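Local coordinates for peptidoglycan synthetase penicillin-binding protein 3 (Bifidobacterium adolescentis, PDB 4YE5) that probably binds penicillin and is thought to cross-link peptidoglycan strands in cell-wall synthesis, at residues A41-S46 with I219-Q224; K168-I173 with Q270-A275; E357-F362 with D388-R393. One frame throughout, in Å; residues are numbered along the deposited sequence.

Contacts 1 and 2 lie beside each other near the middle of the elongated chain, their centres 16 Å apart and their nearest atoms about 6 Å apart, so they do not touch. Their segments alternate along the sequence. Contact 2 joins the dimerisation region to the transpeptidase region, and contact 1 brings a dimerisation-region strand to the start of helix 221-238. Contact 3 closes later in sequence, inside the transpeptidase region, with its centre 43 Å from that of contact 1 and 37 Å from that of contact 2. The probable active-site residues, Ser287 and Lys290 of an SxxK pattern with Lys486 in a K(T/S)G-type motif, belong to none of the three.

Contact 1: A41-S46 with I219-Q224; sequences AILAQS and IDRDVQ
Arg221 turns its CG away from its own backbone N (chi1 -154°) and bends at chi3 (57°), which brings its aliphatic stem to Ala41 and Leu43. A strand with a classic beta bulge meets a capped helix start: Leu43 and Ala44 both face Ile35 on the neighbouring strand, and Arg221 opens helix 221-238, whose first turns lie against strand 255-260 and helix 535-549. The evidence for the contact is entirely nonpolar, with no hydrogen bond crossing it and 118 Å² buried. Ala41 CB sits 4.1 Å from Arg221 CD, oblique to the guanidinium. Leu43 adds its CD2 methyl, 4.3 Å from Arg221 CG, although its CB does not point at the helix.

Polar groups hold the pieces from outside. The carboxylate of Asp37 accepts from Ala41 N with one oxygen and from Arg221 N with the other, tying both segments to one side chain, while Arg221 NH1 donates to Asn152. The pairing of Arg221 NH2 with Asp222 OD1 is long, at 3.9 Å, and the oxygen lies well off the guanidinium plane, so it is at most a charge attraction. At the N-cap, Asp220 OD1 accepts a weak bond from Asp222 N and a straighter one from Val223 N, 3.0 Å long and 18° out of the carboxylate plane.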
ATOM      1  N   ALA A  41      12.821   5.644  -7.758  1.00 25.67           N
ATOM      2  CA  ALA A  41      13.560   5.944  -6.537  1.00 29.09           C
ATOM      3  C   ALA A  41      13.474   4.734  -5.612  1.00 27.13           C
ATOM      4  O   ALA A  41      12.399   4.196  -5.389  1.00 20.99           O
ATOM      5  CB  ALA A  41      13.009   7.214  -5.861  1.00 27.05           C
ATOM      6  N   ILE A  42      14.613   4.288  -5.097  1.00 24.59           N
ATOM      7  CA  ILE A  42      14.658   3.083  -4.278  1.00 23.77           C
ATOM      8  C   ILE A  42      14.084   3.309  -2.877  1.00 26.75           C
ATOM      9  O   ILE A  42      14.450   4.263  -2.202  1.00 29.83           O
ATOM     10  CB  ILE A  42      16.099   2.521  -4.213  1.00 26.88           C
ATOM     11  CG1 ILE A  42      16.571   2.174  -5.633  1.00 30.20           C
ATOM     12  CG2 ILE A  42      16.172   1.296  -3.301  1.00 19.38           C
ATOM     13  CD1 ILE A  42      18.062   1.828  -5.755  1.00 32.27           C
ATOM     14  N   LEU A  43      13.164   2.435  -2.458  1.00 24.34           N
ATOM     15  CA  LEU A  43      12.491   2.567  -1.158  1.00 21.04           C
ATOM     16  C   LEU A  43      12.888   1.459  -0.191  1.00 21.84           C
ATOM     17  O   LEU A  43      12.852   1.646   1.029  1.00 21.12           O
ATOM     18  CB  LEU A  43      10.975   2.543  -1.326  1.00 17.82           C
ATOM     19  CG  LEU A  43      10.392   3.628  -2.219  1.00 23.66           C
ATOM     20  CD1 LEU A  43       8.929   3.355  -2.453  1.00 19.09           C
ATOM     21  CD2 LEU A  43      10.605   4.987  -1.583  1.00 17.69           C
ATOM     22  N   ALA A  44      13.247   0.301  -0.743  1.00 20.90           N
ATOM     23  CA  ALA A  44      13.659  -0.848   0.063  1.00 20.08           C
ATOM     24  C   ALA A  44      14.692  -1.627  -0.720  1.00 22.13           C
ATOM     25  O   ALA A  44      14.504  -1.878  -1.911  1.00 21.71           O
ATOM     26  CB  ALA A  44      12.469  -1.763   0.357  1.00 18.35           C
ATOM     27  N   GLN A  45      15.775  -2.009  -0.059  1.00 23.97           N
ATOM     28  CA  GLN A  45      16.737  -2.908  -0.688  1.00 32.04           C
ATOM     29  C   GLN A  45      17.603  -3.639   0.318  1.00 24.18           C
ATOM     30  O   GLN A  45      17.861  -3.148   1.424  1.00 25.53           O
ATOM     31  CB  GLN A  45      17.605  -2.185  -1.714  1.00 32.98           C
ATOM     32  CG  GLN A  45      18.502  -1.127  -1.154  1.00 31.76           C
ATOM     33  CD  GLN A  45      19.545  -0.680  -2.174  1.00 34.17           C
ATOM     34  OE1 GLN A  45      20.133  -1.502  -2.867  1.00 43.82           O
ATOM     35  NE2 GLN A  45      19.768   0.623  -2.267  1.00 38.25           N
ATOM     36  N   SER A  46      18.053  -4.821  -0.088  1.00 23.10           N
ATOM     37  CA  SER A  46      18.818  -5.691   0.788  1.00 26.38           C
ATOM     38  C   SER A  46      20.323  -5.494   0.582  1.00 26.99           C
ATOM     39  O   SER A  46      20.775  -5.155  -0.508  1.00 33.81           O
ATOM     40  CB  SER A  46      18.420  -7.156   0.547  1.00 28.81           C
ATOM     41  OG  SER A  46      17.051  -7.374   0.865  1.00 23.98           O
ATOM     42  N   ILE A 219       2.996   4.828  -6.072  1.00 17.26           N
ATOM     43  CA  ILE A 219       3.243   5.892  -5.098  1.00 19.69           C
ATOM     44  C   ILE A 219       4.389   6.783  -5.570  1.00 20.45           C
ATOM     45  O   ILE A 219       5.423   6.290  -6.012  1.00 18.91           O
ATOM     46  CB  ILE A 219       3.635   5.323  -3.713  1.00 19.74           C
ATOM     47  CG1 ILE A 219       2.531   4.428  -3.147  1.00 20.68           C
ATOM     48  CG2 ILE A 219       4.005   6.457  -2.725  1.00 16.25           C
ATOM     49  CD1 ILE A 219       1.276   5.192  -2.669  1.00 16.04           C
ATOM     50  N   ASP A 220       4.193   8.092  -5.467  1.00 19.96           N
ATOM     51  CA  ASP A 220       5.249   9.072  -5.743  1.00 17.98           C
ATOM     52  C   ASP A 220       5.808   9.561  -4.415  1.00 18.92           C
ATOM     53  O   ASP A 220       5.066  10.072  -3.581  1.00 16.43           O
ATOM     54  CB  ASP A 220       4.672  10.279  -6.489  1.00 20.92           C
ATOM     55  CG  ASP A 220       5.737  11.300  -6.863  1.00 25.71           C
ATOM     56  OD1 ASP A 220       6.132  12.088  -5.979  1.00 29.25           O
ATOM     57  OD2 ASP A 220       6.179  11.310  -8.037  1.00 26.73           O
ATOM     58  N   ARG A 221       7.122   9.427  -4.257  1.00 17.80           N
ATOM     59  CA  ARG A 221       7.837   9.729  -3.013  1.00 22.70           C
ATOM     60  C   ARG A 221       7.572  11.169  -2.580  1.00 17.07           C
ATOM     61  O   ARG A 221       7.362  11.432  -1.405  1.00 19.21           O
ATOM     62  CB  ARG A 221       9.351   9.525  -3.248  1.00 33.32           C
ATOM     63  CG  ARG A 221      10.206   9.198  -2.041  1.00 46.91           C
ATOM     64  CD  ARG A 221      11.696   9.015  -2.436  1.00 32.45           C
ATOM     65  NE  ARG A 221      12.180  10.212  -3.098  1.00 29.14           N
ATOM     66  CZ  ARG A 221      12.900  11.164  -2.513  1.00 31.15           C
ATOM     67  NH1 ARG A 221      13.303  11.041  -1.259  1.00 28.28           N
ATOM     68  NH2 ARG A 221      13.250  12.231  -3.207  1.00 37.47           N
ATOM     69  N   ASP A 222       7.574  12.100  -3.533  1.00 17.76           N
ATOM     70  CA  ASP A 222       7.352  13.521  -3.222  1.00 20.72           C
ATOM     71  C   ASP A 222       5.910  13.818  -2.809  1.00 18.18           C
ATOM     72  O   ASP A 222       5.670  14.600  -1.883  1.00 20.75           O
ATOM     73  CB  ASP A 222       7.775  14.413  -4.397  1.00 25.81           C
ATOM     74  CG  ASP A 222       9.222  14.143  -4.841  1.00 41.72           C
ATOM     75  OD1 ASP A 222      10.152  14.428  -4.049  1.00 35.95           O
ATOM     76  OD2 ASP A 222       9.429  13.621  -5.967  1.00 46.97           O
ATOM     77  N   VAL A 223       4.939  13.217  -3.483  1.00 17.51           N
ATOM     78  CA  VAL A 223       3.544  13.417  -3.057  1.00 15.84           C
ATOM     79  C   VAL A 223       3.299  12.751  -1.693  1.00 19.07           C
ATOM     80  O   VAL A 223       2.614  13.301  -0.826  1.00 19.49           O
ATOM     81  CB  VAL A 223       2.549  12.863  -4.096  1.00 15.75           C
ATOM     82  CG1 VAL A 223       1.098  13.044  -3.621  1.00 15.18           C
ATOM     83  CG2 VAL A 223       2.773  13.553  -5.486  1.00 19.25           C
ATOM     84  N   GLN A 224       3.844  11.553  -1.514  1.00 15.63           N
ATOM     85  CA  GLN A 224       3.675  10.835  -0.252  1.00 17.58           C
ATOM     86  C   GLN A 224       4.292  11.637   0.892  1.00 15.52           C
ATOM     87  O   GLN A 224       3.694  11.802   1.953  1.00 15.28           O
ATOM     88  CB  GLN A 224       4.343   9.446  -0.327  1.00 19.15           C
ATOM     89  CG  GLN A 224       4.160   8.618   0.969  1.00 17.31           C
ATOM     90  CD  GLN A 224       2.761   8.002   1.103  1.00 16.30           C
ATOM     91  OE1 GLN A 224       2.064   7.785   0.119  1.00 15.25           O
ATOM     92  NE2 GLN A 224       2.384   7.667   2.325  1.00 15.22           N
TER

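Contact 2: K168-I173 with Q270-A275; sequences KGVAGI and QAKMGA
The backbones come closest where Ala171 CA lies 5.3 Å from Lys272 CA, at the end of strand 169-171 and in the last turn of helix 269-273. That strand is one arm of a small two-stranded antiparallel hairpin with 162-163, and the helix belongs to the transpeptidase region, so the contact joins the dimerisation region to the transpeptidase region, with 133 Å² buried.

Ala171 has an extended backbone and aims its CB toward the helix. The methyl lands on main chain more than on side chain: it is 3.8 Å from Lys272 CA and 4.0 Å from Lys272 O, with Ala271 O just beyond. Its small size is consistent with the close approach of the two CA atoms at a buried position. Lys272 gives its own CB, 4.4 Å from Ala171 CB, and then runs off past the neighbouring Val170.

Chi1 (-59°) and an extended chi2 bring CD of Lys272 to Val170; beyond it the bend at chi3 (-83°) turns CE and NZ away from the 168-173 segment. The ammonium nitrogen finds a partner beyond the two segments, NZ donating to the carbonyl oxygen of Val163 on the other strand of the hairpin. The lysine therefore serves both strands, apolar methylenes against one and a hydrogen bond to the other. Backbone pairing of Val170 with Gly162 joins the two arms. No hydrogen bond passes between the segments themselves. The two side chains cross at a slant, Val170 CG2 meeting Lys272 CD at 3.8 Å.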
ATOM      1  N   LYS A 168      11.966 -12.782   4.999  1.00 27.77           N
ATOM      2  CA  LYS A 168      10.597 -12.962   4.529  1.00 28.38           C
ATOM      3  C   LYS A 168       9.710 -11.746   4.858  1.00 22.15           C
ATOM      4  O   LYS A 168       9.705 -11.265   5.991  1.00 24.88           O
ATOM      5  CB  LYS A 168      10.005 -14.222   5.147  1.00 29.68           C
ATOM      6  CG  LYS A 168       8.567 -14.489   4.736  1.00 38.89           C
ATOM      7  CD  LYS A 168       7.942 -15.548   5.624  1.00 44.34           C
ATOM      8  CE  LYS A 168       6.567 -15.941   5.126  1.00 53.01           C
ATOM      9  NZ  LYS A 168       5.847 -16.757   6.140  1.00 64.34           N
ATOM     10  N   GLY A 169       8.954 -11.264   3.879  1.00 23.91           N
ATOM     11  CA  GLY A 169       8.033 -10.142   4.111  1.00 24.97           C
ATOM     12  C   GLY A 169       6.907 -10.483   5.075  1.00 26.60           C
ATOM     13  O   GLY A 169       6.156 -11.417   4.827  1.00 29.71           O
ATOM     14  N   VAL A 170       6.791  -9.752   6.187  1.00 24.51           N
ATOM     15  CA  VAL A 170       5.751 -10.055   7.176  1.00 23.68           C
ATOM     16  C   VAL A 170       4.739  -8.915   7.437  1.00 29.65           C
ATOM     17  O   VAL A 170       3.844  -9.055   8.273  1.00 24.99           O
ATOM     18  CB  VAL A 170       6.364 -10.538   8.520  1.00 29.64           C
ATOM     19  CG1 VAL A 170       7.077 -11.899   8.330  1.00 32.61           C
ATOM     20  CG2 VAL A 170       7.328  -9.491   9.069  1.00 27.98           C
ATOM     21  N   ALA A 171       4.870  -7.806   6.716  1.00 24.30           N
ATOM     22  CA  ALA A 171       3.882  -6.726   6.793  1.00 23.48           C
ATOM     23  C   ALA A 171       3.970  -5.893   5.536  1.00 23.13           C
ATOM     24  O   ALA A 171       4.988  -5.933   4.850  1.00 21.83           O
ATOM     25  CB  ALA A 171       4.128  -5.842   8.026  1.00 21.58           C
ATOM     26  N   GLY A 172       2.905  -5.135   5.249  1.00 23.14           N
ATOM     27  CA  GLY A 172       2.919  -4.137   4.196  1.00 21.59           C
ATOM     28  C   GLY A 172       3.218  -4.701   2.823  1.00 19.89           C
ATOM     29  O   GLY A 172       2.899  -5.844   2.522  1.00 20.49           O
ATOM     30  N   ILE A 173       3.805  -3.867   1.976  1.00 18.47           N
ATOM     31  CA  ILE A 173       4.143  -4.257   0.615  1.00 20.14           C
ATOM     32  C   ILE A 173       5.152  -5.435   0.571  1.00 19.38           C
ATOM     33  O   ILE A 173       5.078  -6.296  -0.312  1.00 19.34           O
ATOM     34  CB  ILE A 173       4.674  -3.025  -0.137  1.00 24.98           C
ATOM     35  CG1 ILE A 173       3.512  -2.025  -0.314  1.00 30.49           C
ATOM     36  CG2 ILE A 173       5.237  -3.425  -1.502  1.00 18.95           C
ATOM     37  CD1 ILE A 173       3.947  -0.700  -0.778  1.00 34.74           C
ATOM     38  N   GLN A 270       7.509  -1.625  15.135  1.00 22.06           N
ATOM     39  CA  GLN A 270       6.291  -0.800  15.072  1.00 30.68           C
ATOM     40  C   GLN A 270       5.603  -0.951  13.725  1.00 30.86           C
ATOM     41  O   GLN A 270       4.381  -1.100  13.646  1.00 28.63           O
ATOM     42  CB  GLN A 270       6.636   0.676  15.222  1.00 43.20           C
ATOM     43  CG  GLN A 270       6.885   1.174  16.624  1.00 57.65           C
ATOM     44  CD  GLN A 270       7.473   2.580  16.620  1.00 72.26           C
ATOM     45  OE1 GLN A 270       8.672   2.757  16.838  1.00 81.51           O
ATOM     46  NE2 GLN A 270       6.632   3.585  16.362  1.00 69.83           N
ATOM     47  N   ALA A 271       6.394  -0.876  12.658  1.00 26.20           N
ATOM     48  CA  ALA A 271       5.841  -0.955  11.305  1.00 27.18           C
ATOM     49  C   ALA A 271       5.281  -2.338  11.062  1.00 29.83           C
ATOM     50  O   ALA A 271       4.242  -2.492  10.442  1.00 30.75           O
ATOM     51  CB  ALA A 271       6.902  -0.632  10.292  1.00 27.81           C
ATOM     52  N   LYS A 272       5.968  -3.354  11.584  1.00 30.38           N
ATOM     53  CA  LYS A 272       5.538  -4.732  11.389  1.00 29.18           C
ATOM     54  C   LYS A 272       4.351  -5.110  12.282  1.00 29.70           C
ATOM     55  O   LYS A 272       3.670  -6.099  12.025  1.00 31.28           O
ATOM     56  CB  LYS A 272       6.718  -5.703  11.578  1.00 30.89           C
ATOM     57  CG  LYS A 272       7.878  -5.426  10.618  1.00 32.26           C
ATOM     58  CD  LYS A 272       9.007  -6.480  10.680  1.00 22.66           C
ATOM     59  CE  LYS A 272       9.975  -6.222  11.804  1.00 30.39           C
ATOM     60  NZ  LYS A 272      11.201  -7.115  11.684  1.00 33.21           N
HETATM   61  N   MSE A 273       4.100  -4.297  13.303  1.00 33.73           N
HETATM   62  CA  MSE A 273       3.068  -4.552  14.323  1.00 35.22           C
HETATM   63  C   MSE A 273       1.661  -4.575  13.731  1.00 38.22           C
HETATM   64  O   MSE A 273       0.795  -5.338  14.162  1.00 34.39           O
HETATM   65  CB  MSE A 273       3.128  -3.454  15.397  1.00 36.51           C
HETATM   66  CG  MSE A 273       2.222  -3.657  16.604  1.00 50.26           C
HETATM   67 SE   MSE A 273       2.954  -4.975  17.828  0.35 52.59          SE
HETATM   68  CE  MSE A 273       4.679  -4.128  18.207  1.00 47.55           C
ATOM     69  N   GLY A 274       1.430  -3.717  12.748  1.00 34.05           N
ATOM     70  CA  GLY A 274       0.108  -3.578  12.178  1.00 29.05           C
ATOM     71  C   GLY A 274       0.126  -2.749  10.910  1.00 26.26           C
ATOM     72  O   GLY A 274       1.048  -1.958  10.681  1.00 27.80           O
ATOM     73  N   ALA A 275      -0.903  -2.942  10.096  1.00 26.52           N
ATOM     74  CA  ALA A 275      -1.109  -2.165   8.884  1.00 28.25           C
ATOM     75  C   ALA A 275      -1.208  -0.679   9.199  1.00 25.48           C
ATOM     76  O   ALA A 275      -1.588  -0.284  10.315  1.00 18.96           O
ATOM     77  CB  ALA A 275      -2.384  -2.618   8.195  1.00 26.39           C
TER

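Contact 3: E357-F362 with D388-R393; sequences EQRYNF and DSWDRR
Trp390 makes the whole contact with Arg359 and Tyr360 for its segment, and a short 3-10 stretch ending with Asp388 and Ser389 leads the chain to it. The two segments bury 136 Å² between them, and no hydrogen bond crosses.

Then comes Trp390, whose CB points at helix 356-365. Its CG lies opposite the carbonyl carbon about the CA-CB bond (chi1 -65°), and together with a chi2 near -9° this carries the six-membered ring of the indole to the helix. CH2 reaches furthest into the backbone, 3.5 Å from Tyr360 N, which it meets obliquely; the same carbon is 3.8 Å from Tyr360 CB, an apolar touch. CZ3 is 3.9 Å from Arg359 CB, and here the approach is by the edge, for Arg359 CB lies in the plane of the indole. CZ2 comes within 4.0 Å of Tyr360 CD1, at the edge of the phenol ring and near its plane; the two side chains cross at about a right angle. Tyr360 CG stands away from its own backbone N (chi1 178°), which lays the phenol beside the indole. The pyrrole nitrogen looks elsewhere, NE1 donating to His385 O. This is a tryptophan docking a connecting loop onto a helix of the transpeptidase region. Arg359 meets the indole with its CB, and its extended chain carries NH1 on to Arg395 O and Asn396 OD1, at helix 394-397.

Asp391, next in line, prepares that helix: its OD1 takes Arg393 N at 2.8 Å, nearly along the C-O axis, and Thr394 N as well.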
ATOM      1  N   GLU A 357     -34.033  -2.563  -2.914  1.00 36.79           N
ATOM      2  CA  GLU A 357     -33.119  -3.235  -3.826  1.00 39.64           C
ATOM      3  C   GLU A 357     -32.308  -2.232  -4.642  1.00 28.59           C
ATOM      4  O   GLU A 357     -31.109  -2.409  -4.834  1.00 29.53           O
ATOM      5  CB  GLU A 357     -33.868  -4.195  -4.757  1.00 50.24           C
ATOM      6  CG  GLU A 357     -32.939  -4.970  -5.686  1.00 62.83           C
ATOM      7  CD  GLU A 357     -33.679  -5.819  -6.701  1.00 76.59           C
ATOM      8  OE1 GLU A 357     -34.929  -5.782  -6.710  1.00 81.95           O
ATOM      9  OE2 GLU A 357     -33.008  -6.523  -7.492  1.00 79.12           O
ATOM     10  N   GLN A 358     -32.969  -1.181  -5.119  1.00 34.32           N
ATOM     11  CA  GLN A 358     -32.288  -0.132  -5.868  1.00 32.16           C
ATOM     12  C   GLN A 358     -31.277   0.600  -4.993  1.00 34.81           C
ATOM     13  O   GLN A 358     -30.155   0.868  -5.426  1.00 28.72           O
ATOM     14  CB  GLN A 358     -33.302   0.859  -6.437  1.00 31.18           C
ATOM     15  CG  GLN A 358     -34.147   0.265  -7.525  1.00 31.75           C
ATOM     16  CD  GLN A 358     -35.314   1.146  -7.873  1.00 34.68           C
ATOM     17  OE1 GLN A 358     -35.796   1.912  -7.041  1.00 35.44           O
ATOM     18  NE2 GLN A 358     -35.780   1.046  -9.112  1.00 37.15           N
ATOM     19  N   ARG A 359     -31.670   0.914  -3.759  1.00 31.61           N
ATOM     20  CA  ARG A 359     -30.740   1.555  -2.824  1.00 31.72           C
ATOM     21  C   ARG A 359     -29.484   0.711  -2.647  1.00 30.60           C
ATOM     22  O   ARG A 359     -28.376   1.208  -2.827  1.00 25.73           O
ATOM     23  CB  ARG A 359     -31.413   1.846  -1.469  1.00 25.02           C
ATOM     24  CG  ARG A 359     -32.593   2.801  -1.584  1.00 27.91           C
ATOM     25  CD  ARG A 359     -33.444   2.888  -0.299  1.00 31.48           C
ATOM     26  NE  ARG A 359     -34.666   3.659  -0.550  1.00 34.89           N
ATOM     27  CZ  ARG A 359     -35.257   4.457   0.337  1.00 33.88           C
ATOM     28  NH1 ARG A 359     -34.748   4.589   1.554  1.00 28.84           N
ATOM     29  NH2 ARG A 359     -36.354   5.132   0.002  1.00 34.16           N
ATOM     30  N   TYR A 360     -29.658  -0.565  -2.305  1.00 31.89           N
ATOM     31  CA  TYR A 360     -28.519  -1.460  -2.103  1.00 25.75           C
ATOM     32  C   TYR A 360     -27.657  -1.513  -3.375  1.00 30.81           C
ATOM     33  O   TYR A 360     -26.431  -1.420  -3.311  1.00 25.12           O
ATOM     34  CB  TYR A 360     -28.996  -2.880  -1.757  1.00 26.29           C
ATOM     35  CG  TYR A 360     -27.844  -3.854  -1.589  1.00 30.54           C
ATOM     36  CD1 TYR A 360     -27.251  -4.055  -0.344  1.00 31.61           C
ATOM     37  CD2 TYR A 360     -27.330  -4.551  -2.683  1.00 32.17           C
ATOM     38  CE1 TYR A 360     -26.184  -4.930  -0.188  1.00 34.20           C
ATOM     39  CE2 TYR A 360     -26.264  -5.428  -2.536  1.00 33.38           C
ATOM     40  CZ  TYR A 360     -25.700  -5.616  -1.288  1.00 33.97           C
ATOM     41  OH  TYR A 360     -24.637  -6.481  -1.150  1.00 32.50           O
ATOM     42  N   ASN A 361     -28.320  -1.683  -4.521  1.00 25.97           N
ATOM     43  CA  ASN A 361     -27.635  -1.859  -5.794  1.00 30.96           C
ATOM     44  C   ASN A 361     -26.713  -0.705  -6.120  1.00 25.87           C
ATOM     45  O   ASN A 361     -25.575  -0.919  -6.493  1.00 23.48           O
ATOM     46  CB  ASN A 361     -28.633  -2.040  -6.941  1.00 43.87           C
ATOM     47  CG  ASN A 361     -27.945  -2.132  -8.292  1.00 56.96           C
ATOM     48  OD1 ASN A 361     -27.439  -3.189  -8.673  1.00 61.83           O
ATOM     49  ND2 ASN A 361     -27.919  -1.019  -9.022  1.00 60.56           N
ATOM     50  N   PHE A 362     -27.189   0.524  -5.972  1.00 25.85           N
ATOM     51  CA  PHE A 362     -26.322   1.643  -6.317  1.00 27.60           C
ATOM     52  C   PHE A 362     -25.182   1.861  -5.350  1.00 35.33           C
ATOM     53  O   PHE A 362     -24.073   2.159  -5.769  1.00 41.16           O
ATOM     54  CB  PHE A 362     -27.099   2.912  -6.668  1.00 20.66           C
ATOM     55  CG  PHE A 362     -27.598   2.892  -8.095  1.00 26.91           C
ATOM     56  CD1 PHE A 362     -26.770   3.283  -9.140  1.00 29.82           C
ATOM     57  CD2 PHE A 362     -28.858   2.403  -8.395  1.00 25.35           C
ATOM     58  CE1 PHE A 362     -27.223   3.227 -10.465  1.00 29.84           C
ATOM     59  CE2 PHE A 362     -29.320   2.347  -9.707  1.00 28.40           C
ATOM     60  CZ  PHE A 362     -28.503   2.761 -10.743  1.00 26.89           C
ATOM     61  N   ASP A 388     -32.557  -7.020   2.408  1.00 50.86           N
ATOM     62  CA  ASP A 388     -33.641  -7.685   3.125  1.00 58.46           C
ATOM     63  C   ASP A 388     -33.400  -7.764   4.640  1.00 50.58           C
ATOM     64  O   ASP A 388     -34.305  -8.105   5.390  1.00 54.47           O
ATOM     65  CB  ASP A 388     -34.001  -9.057   2.522  1.00 71.38           C
ATOM     66  CG  ASP A 388     -32.803  -9.977   2.376  1.00 81.26           C
ATOM     67  OD1 ASP A 388     -31.751  -9.711   3.001  1.00 87.01           O
ATOM     68  OD2 ASP A 388     -32.921 -10.977   1.630  1.00 79.61           O
ATOM     69  N   SER A 389     -32.194  -7.426   5.086  1.00 38.40           N
ATOM     70  CA  SER A 389     -31.909  -7.380   6.522  1.00 39.10           C
ATOM     71  C   SER A 389     -32.137  -5.991   7.107  1.00 42.70           C
ATOM     72  O   SER A 389     -32.031  -5.810   8.316  1.00 42.60           O
ATOM     73  CB  SER A 389     -30.465  -7.797   6.816  1.00 37.96           C
ATOM     74  OG  SER A 389     -29.565  -6.726   6.559  1.00 46.84           O
ATOM     75  N   TRP A 390     -32.410  -5.005   6.256  1.00 41.18           N
ATOM     76  CA  TRP A 390     -32.606  -3.631   6.720  1.00 37.64           C
ATOM     77  C   TRP A 390     -33.932  -3.531   7.450  1.00 39.18           C
ATOM     78  O   TRP A 390     -34.866  -4.264   7.139  1.00 38.27           O
ATOM     79  CB  TRP A 390     -32.645  -2.655   5.539  1.00 34.03           C
ATOM     80  CG  TRP A 390     -31.359  -2.547   4.761  1.00 35.65           C
ATOM     81  CD1 TRP A 390     -30.145  -3.080   5.085  1.00 31.22           C
ATOM     82  CD2 TRP A 390     -31.176  -1.858   3.520  1.00 34.51           C
ATOM     83  NE1 TRP A 390     -29.211  -2.761   4.116  1.00 30.00           N
ATOM     84  CE2 TRP A 390     -29.823  -2.015   3.146  1.00 31.97           C
ATOM     85  CE3 TRP A 390     -32.028  -1.127   2.689  1.00 31.29           C
ATOM     86  CZ2 TRP A 390     -29.302  -1.460   1.971  1.00 27.80           C
ATOM     87  CZ3 TRP A 390     -31.511  -0.578   1.527  1.00 31.96           C
ATOM     88  CH2 TRP A 390     -30.162  -0.754   1.177  1.00 29.04           C
ATOM     89  N   ASP A 391     -34.028  -2.614   8.406  1.00 46.33           N
ATOM     90  CA  ASP A 391     -35.322  -2.329   9.022  1.00 52.40           C
ATOM     91  C   ASP A 391     -35.835  -1.006   8.475  1.00 52.61           C
ATOM     92  O   ASP A 391     -35.186  -0.401   7.622  1.00 48.63           O
ATOM     93  CB  ASP A 391     -35.244  -2.331  10.559  1.00 51.33           C
ATOM     94  CG  ASP A 391     -34.325  -1.257  11.110  1.00 52.45           C
ATOM     95  OD1 ASP A 391     -34.406  -0.096  10.660  1.00 54.83           O
ATOM     96  OD2 ASP A 391     -33.514  -1.578  12.004  1.00 57.00           O
ATOM     97  N   ARG A 392     -36.980  -0.549   8.975  1.00 47.81           N
ATOM     98  CA  ARG A 392     -37.623   0.646   8.430  1.00 51.33           C
ATOM     99  C   ARG A 392     -36.808   1.931   8.587  1.00 48.68           C
ATOM    100  O   ARG A 392     -37.023   2.898   7.856  1.00 53.62           O
ATOM    101  CB  ARG A 392     -39.037   0.835   8.996  1.00 57.09           C
ATOM    102  CG  ARG A 392     -40.043  -0.199   8.505  1.00 63.68           C
ATOM    103  CD  ARG A 392     -39.746  -0.678   7.078  1.00 68.33           C
ATOM    104  NE  ARG A 392     -40.319   0.185   6.045  1.00 74.22           N
ATOM    105  CZ  ARG A 392     -40.301  -0.094   4.742  1.00 75.91           C
ATOM    106  NH1 ARG A 392     -40.844   0.748   3.869  1.00 75.30           N
ATOM    107  NH2 ARG A 392     -39.735  -1.214   4.307  1.00 76.07           N
ATOM    108  N   ARG A 393     -35.875   1.947   9.532  1.00 41.19           N
ATOM    109  CA  ARG A 393     -35.005   3.110   9.688  1.00 40.88           C
ATOM    110  C   ARG A 393     -33.729   3.035   8.834  1.00 36.30           C
ATOM    111  O   ARG A 393     -33.397   3.972   8.101  1.00 33.58           O
ATOM    112  CB  ARG A 393     -34.654   3.341  11.160  1.00 42.72           C
ATOM    113  CG  ARG A 393     -33.824   4.599  11.369  1.00 43.16           C
ATOM    114  CD  ARG A 393     -33.829   5.108  12.804  1.00 49.60           C
ATOM    115  NE  ARG A 393     -33.341   6.483  12.833  1.00 53.01           N
ATOM    116  CZ  ARG A 393     -34.127   7.557  12.837  1.00 54.36           C
ATOM    117  NH1 ARG A 393     -35.445   7.419  12.842  1.00 52.89           N
ATOM    118  NH2 ARG A 393     -33.594   8.774  12.847  1.00 56.86           N
TER